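Local coordinates for protein nickel-dependent hydrogenase large subunit (Allochromatium vinosum, PDB 3MYR) that splits and forms dihydrogen at a nickel-iron centre as the large subunit of a heterodimeric [NiFe] hydrogenase, passing the electrons to an acceptor, at residues A189-L192 / E193-W197; H104-H107 / F108-H112. All blocks are in the same frame, centred on the assembly; numbering follows the deposited sequence.

Contact 1 of 2, residues A189-L192 / E193-W197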
loop_
_atom_site.group_PDB
_atom_site.type_symbol
_atom_site.label_atom_id
_atom_site.label_comp_id
_atom_site.label_asym_id
_atom_site.label_seq_id
_atom_site.Cartn_x
_atom_site.Cartn_y
_atom_site.Cartn_z
ATOM N N ALA B 189 4.035 -13.465 19.089
ATOM C CA ALA B 189 5.240 -12.739 19.443
ATOM C C ALA B 189 5.893 -12.170 18.175
ATOM O O ALA B 189 6.380 -11.032 18.175
ATOM C CB ALA B 189 6.217 -13.679 20.113
ATOM N N HIS B 190 5.928 -12.953 17.102
ATOM C CA HIS B 190 6.580 -12.456 15.887
ATOM C C HIS B 190 5.808 -11.333 15.214
ATOM O O HIS B 190 6.405 -10.428 14.607
ATOM C CB HIS B 190 6.818 -13.583 14.889
ATOM C CG HIS B 190 7.800 -14.605 15.370
ATOM N ND1 HIS B 190 8.593 -14.424 16.501
ATOM C CD2 HIS B 190 8.146 -15.800 14.852
ATOM C CE1 HIS B 190 9.356 -15.496 16.667
ATOM N NE2 HIS B 190 9.136 -16.318 15.657
ATOM N N TYR B 191 4.485 -11.420 15.295
ATOM C CA TYR B 191 3.603 -10.322 14.863
ATOM C C TYR B 191 4.045 -9.005 15.526
ATOM O O TYR B 191 4.138 -7.944 14.876
ATOM C CB TYR B 191 2.163 -10.695 15.239
ATOM C CG TYR B 191 1.049 -9.678 14.956
ATOM C CD1 TYR B 191 0.074 -9.935 13.967
ATOM C CD2 TYR B 191 0.897 -8.544 15.744
ATOM C CE1 TYR B 191 -1.020 -9.056 13.744
ATOM C CE2 TYR B 191 -0.153 -7.628 15.509
ATOM C CZ TYR B 191 -1.133 -7.906 14.543
ATOM O OH TYR B 191 -2.187 -7.015 14.344
ATOM N N LEU B 192 4.325 -9.068 16.810
ATOM C CA LEU B 192 4.706 -7.857 17.541
ATOM C C LEU B 192 6.145 -7.431 17.182
ATOM O O LEU B 192 6.425 -6.234 17.074
ATOM C CB LEU B 192 4.602 -8.100 19.050
ATOM C CG LEU B 192 3.156 -8.181 19.581
ATOM C CD1 LEU B 192 3.185 -8.722 20.964
ATOM C CD2 LEU B 192 2.422 -6.827 19.571
ATOM N N GLU B 193 7.066 -8.397 17.047
ATOM C CA GLU B 193 8.403 -8.019 16.604
ATOM C C GLU B 193 8.359 -7.407 15.192
ATOM O O GLU B 193 9.125 -6.496 14.888
ATOM C CB GLU B 193 9.354 -9.226 16.587
ATOM C CG GLU B 193 9.506 -9.930 17.899
ATOM C CD GLU B 193 10.218 -9.005 18.937
ATOM O OE1 GLU B 193 11.033 -8.143 18.499
ATOM O OE2 GLU B 193 9.914 -9.098 20.167
ATOM N N ALA B 194 7.500 -7.922 14.311
ATOM C CA ALA B 194 7.403 -7.383 12.960
ATOM C C ALA B 194 6.945 -5.934 12.972
ATOM O O ALA B 194 7.392 -5.170 12.108
ATOM C CB ALA B 194 6.461 -8.263 12.028
ATOM N N LEU B 195 6.090 -5.520 13.944
ATOM C CA LEU B 195 5.729 -4.111 13.961
ATOM C C LEU B 195 6.943 -3.250 14.332
ATOM O O LEU B 195 7.081 -2.167 13.792
ATOM C CB LEU B 195 4.601 -3.777 14.971
ATOM C CG LEU B 195 3.255 -4.346 14.665
ATOM C CD1 LEU B 195 2.409 -4.298 15.983
ATOM C CD2 LEU B 195 2.674 -3.471 13.524
ATOM N N ALA B 196 7.768 -3.663 15.312
ATOM C CA ALA B 196 8.960 -2.860 15.674
ATOM C C ALA B 196 9.973 -2.878 14.491
ATOM O O ALA B 196 10.597 -1.877 14.164
ATOM C CB ALA B 196 9.624 -3.409 16.929
ATOM N N TRP B 197 10.145 -4.039 13.878
ATOM C CA TRP B 197 11.105 -4.144 12.787
ATOM C C TRP B 197 10.674 -3.276 11.572
ATOM O O TRP B 197 11.496 -2.566 10.940
ATOM C CB TRP B 197 11.212 -5.647 12.355
ATOM C CG TRP B 197 11.951 -5.808 11.064
ATOM C CD1 TRP B 197 13.326 -5.944 10.885
ATOM C CD2 TRP B 197 11.357 -5.831 9.749
ATOM N NE1 TRP B 197 13.581 -6.074 9.523
ATOM C CE2 TRP B 197 12.390 -6.054 8.827
ATOM C CE3 TRP B 197 10.027 -5.773 9.282
ATOM C CZ2 TRP B 197 12.156 -6.084 7.440
ATOM C CZ3 TRP B 197 9.803 -5.733 7.913
ATOM C CH2 TRP B 197 10.868 -5.950 7.006
#
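Glu-193 leans back over the turn of helix before it and can be followed from root to tip. Its CB lies 3.7 Å from His-190 O. CG, anti to the carbonyl carbon (chi1 -58°), folds toward the preceding turn and comes to 3.3 Å from Ala-189 O, the same oxygen that takes the hydrogen bond of the Glu-193 amide. That bond, Glu-193 N to Ala-189 O, is 2.9 Å long. The chain bends at chi2 and carries the carboxylate off the helix, where OE2 meets Lys-142 in a salt bridge and the hydroxyl of Tyr-147 in a hydrogen bond. The next alpha-helical rungs are Ala-194 N to His-190 O at 2.8 Å and Leu-195 N to Tyr-191 O at 3.2 Å; Ala-196 N reaches Leu-192 O only weakly. On another side of helix 181-201, Leu-195 CD1 approaches the Tyr-191 ring obliquely, 4.2 Å from CE2, and stands 4.4 Å from Leu-192 CD2. All three of these residues also touch the small subunit, Tyr-191 at its Leu-45 and the leucines at its Glu-30. Ala-194, its CB close to the carbonyl oxygen of His-190, packs on Phe-252 of helix 236-265. The one carboxylate of the contact is thus held within the large subunit by a lysine and a tyrosine hydroxyl, and the positive charge of Lys-142 beside it probably keeps Glu-193 ionised.

Contact 2 of 2, residues H104-H107 / F108-H112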
loop_
_atom_site.group_PDB
_atom_site.type_symbol
_atom_site.label_atom_id
_atom_site.label_comp_id
_atom_site.label_asym_id
_atom_site.label_seq_id
_atom_site.Cartn_x
_atom_site.Cartn_y
_atom_site.Cartn_z
ATOM N N HIS B 104 5.861 -7.291 2.181
ATOM C CA HIS B 104 5.583 -8.723 2.336
ATOM C C HIS B 104 5.564 -9.164 3.783
ATOM O O HIS B 104 4.738 -10.001 4.134
ATOM C CB HIS B 104 6.636 -9.576 1.578
ATOM C CG HIS B 104 6.447 -9.558 0.083
ATOM N ND1 HIS B 104 5.309 -9.022 -0.500
ATOM C CD2 HIS B 104 7.163 -10.117 -0.925
ATOM C CE1 HIS B 104 5.357 -9.223 -1.808
ATOM N NE2 HIS B 104 6.485 -9.855 -2.095
ATOM N N VAL B 105 6.524 -8.670 4.592
ATOM C CA VAL B 105 6.621 -9.077 5.996
ATOM C C VAL B 105 5.346 -8.591 6.710
ATOM O O VAL B 105 4.698 -9.359 7.437
ATOM C CB VAL B 105 7.895 -8.488 6.673
ATOM C CG1 VAL B 105 7.776 -8.471 8.255
ATOM C CG2 VAL B 105 9.145 -9.279 6.200
ATOM N N MET B 106 4.941 -7.355 6.454
ATOM C CA MET B 106 3.725 -6.874 7.171
ATOM C C MET B 106 2.507 -7.562 6.577
ATOM O O MET B 106 1.562 -7.798 7.318
ATOM C CB MET B 106 3.489 -5.351 6.954
ATOM C CG MET B 106 4.576 -4.503 7.728
ATOM S SD MET B 106 4.054 -2.719 7.641
ATOM C CE MET B 106 2.627 -2.573 8.733
ATOM N N HIS B 107 2.480 -7.828 5.256
ATOM C CA HIS B 107 1.310 -8.574 4.786
ATOM C C HIS B 107 1.191 -9.901 5.545
ATOM O O HIS B 107 0.127 -10.273 6.064
ATOM C CB HIS B 107 1.347 -8.963 3.277
ATOM C CG HIS B 107 0.167 -9.767 2.882
ATOM N ND1 HIS B 107 0.207 -11.129 2.675
ATOM C CD2 HIS B 107 -1.137 -9.412 2.791
ATOM C CE1 HIS B 107 -1.003 -11.561 2.386
ATOM N NE2 HIS B 107 -1.840 -10.536 2.450
ATOM N N PHE B 108 2.281 -10.629 5.602
ATOM C CA PHE B 108 2.221 -11.927 6.227
ATOM C C PHE B 108 1.771 -11.863 7.715
ATOM O O PHE B 108 0.873 -12.597 8.112
ATOM C CB PHE B 108 3.515 -12.704 6.109
ATOM C CG PHE B 108 3.410 -14.090 6.763
ATOM C CD1 PHE B 108 3.945 -14.330 8.026
ATOM C CD2 PHE B 108 2.695 -15.109 6.121
ATOM C CE1 PHE B 108 3.803 -15.632 8.650
ATOM C CE2 PHE B 108 2.542 -16.378 6.683
ATOM C CZ PHE B 108 3.107 -16.645 7.971
ATOM N N TYR B 109 2.424 -11.044 8.539
ATOM C CA TYR B 109 2.066 -10.992 9.953
ATOM C C TYR B 109 0.774 -10.251 10.201
ATOM O O TYR B 109 -0.113 -10.786 10.862
ATOM C CB TYR B 109 3.198 -10.461 10.843
ATOM C CG TYR B 109 4.315 -11.442 10.896
ATOM C CD1 TYR B 109 4.204 -12.603 11.671
ATOM C CD2 TYR B 109 5.390 -11.322 10.051
ATOM C CE1 TYR B 109 5.234 -13.536 11.681
ATOM C CE2 TYR B 109 6.412 -12.258 10.029
ATOM C CZ TYR B 109 6.311 -13.373 10.835
ATOM O OH TYR B 109 7.300 -14.327 10.823
ATOM N N HIS B 110 0.645 -9.049 9.664
ATOM C CA HIS B 110 -0.384 -8.146 10.162
ATOM C C HIS B 110 -1.678 -8.264 9.406
ATOM O O HIS B 110 -2.751 -7.999 9.969
ATOM C CB HIS B 110 0.163 -6.691 10.171
ATOM C CG HIS B 110 1.416 -6.599 10.982
ATOM N ND1 HIS B 110 2.587 -6.087 10.492
ATOM C CD2 HIS B 110 1.722 -7.142 12.195
ATOM C CE1 HIS B 110 3.551 -6.243 11.392
ATOM N NE2 HIS B 110 3.039 -6.863 12.445
ATOM N N LEU B 111 -1.607 -8.753 8.174
ATOM C CA LEU B 111 -2.826 -8.962 7.349
ATOM C C LEU B 111 -3.238 -10.435 7.188
ATOM O O LEU B 111 -4.417 -10.747 7.312
ATOM C CB LEU B 111 -2.730 -8.294 5.962
ATOM C CG LEU B 111 -2.279 -6.794 6.007
ATOM C CD1 LEU B 111 -2.408 -6.166 4.591
ATOM C CD2 LEU B 111 -3.028 -5.958 6.908
ATOM N N HIS B 112 -2.290 -11.345 7.001
ATOM C CA HIS B 112 -2.636 -12.696 6.612
ATOM C C HIS B 112 -2.686 -13.609 7.850
ATOM O O HIS B 112 -3.571 -14.468 7.974
ATOM C CB HIS B 112 -1.548 -13.265 5.631
ATOM C CG HIS B 112 -2.056 -14.351 4.698
ATOM N ND1 HIS B 112 -3.341 -14.860 4.742
ATOM C CD2 HIS B 112 -1.439 -15.006 3.686
ATOM C CE1 HIS B 112 -3.511 -15.748 3.760
ATOM N NE2 HIS B 112 -2.375 -15.824 3.087
#
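His-107 O takes two backbone amides, Leu-111 N at 3.1 Å and His-112 N at 2.8 Å, where helix 86-112 widens into a pi-type turn over its last residues. Before it the rungs are regular: Phe-108 N bonds His-104 O, and Tyr-109 N bonds Val-105 O. Met-106 O marks the change, accepting His-110 N strongly and Leu-111 N weakly. At His-107 O the i+5 donor, His-112 N, lies nearly in line with the C=O, whereas Leu-111 N sits above the carbonyl plane.

The wider turn sets His-112 beside His-107. The two rings stand obliquely, planes at 47°, with His-107 CE1 3.7 Å from His-112 CD2. Having CG anti to the backbone N (chi1 177°) lays the His-107 imidazole along the following turn, where its CD2 also meets Leu-111 CB at 3.7 Å. Without the imidazole, as with an alanine in this position, the His-112 ring would probably be left freer to shift and a gap would open beside Leu-111. His-112 NE2 is bonded to Thr-430, and its ring meets Trp-116 edge-to-face.

Along another side, Val-105 CG1 touches Tyr-109 CD2 at 4.1 Å; Tyr-109 OH bonds Asp-260, and Phe-108 CD1 lies over the centre of the tyrosine ring. The His-110 imidazole, its NE2 taken up by Tyr-191 O, turns its other nitrogen back on Met-106: ND1 is buried without a polar partner, 3.7 Å from Met-106 CB.

Contacts 1 and 2 are nine-residue stretches of two neighbouring helices, 181-201 and 86-112, and their centres lie about 10 Å apart. His-110 is one meeting point of the helices: its NE2 stands 2.9 Å from Tyr-191 O, the oxygen that also accepts Leu-195 N inside contact 1, and 3.4 Å from Leu-195 CG. Trp-197 CZ3 packs 3.4 Å from Val-105 CG1 further along the interface. Contact 2 is the one nearer the metals: the side chain of His-104 comes to about 7 Å from the oxidised nickel-iron centre, whereas 189-197 lies away from the annotated sites. Both contacts also reach the small subunit, contact 2 through Met-106 and Leu-111.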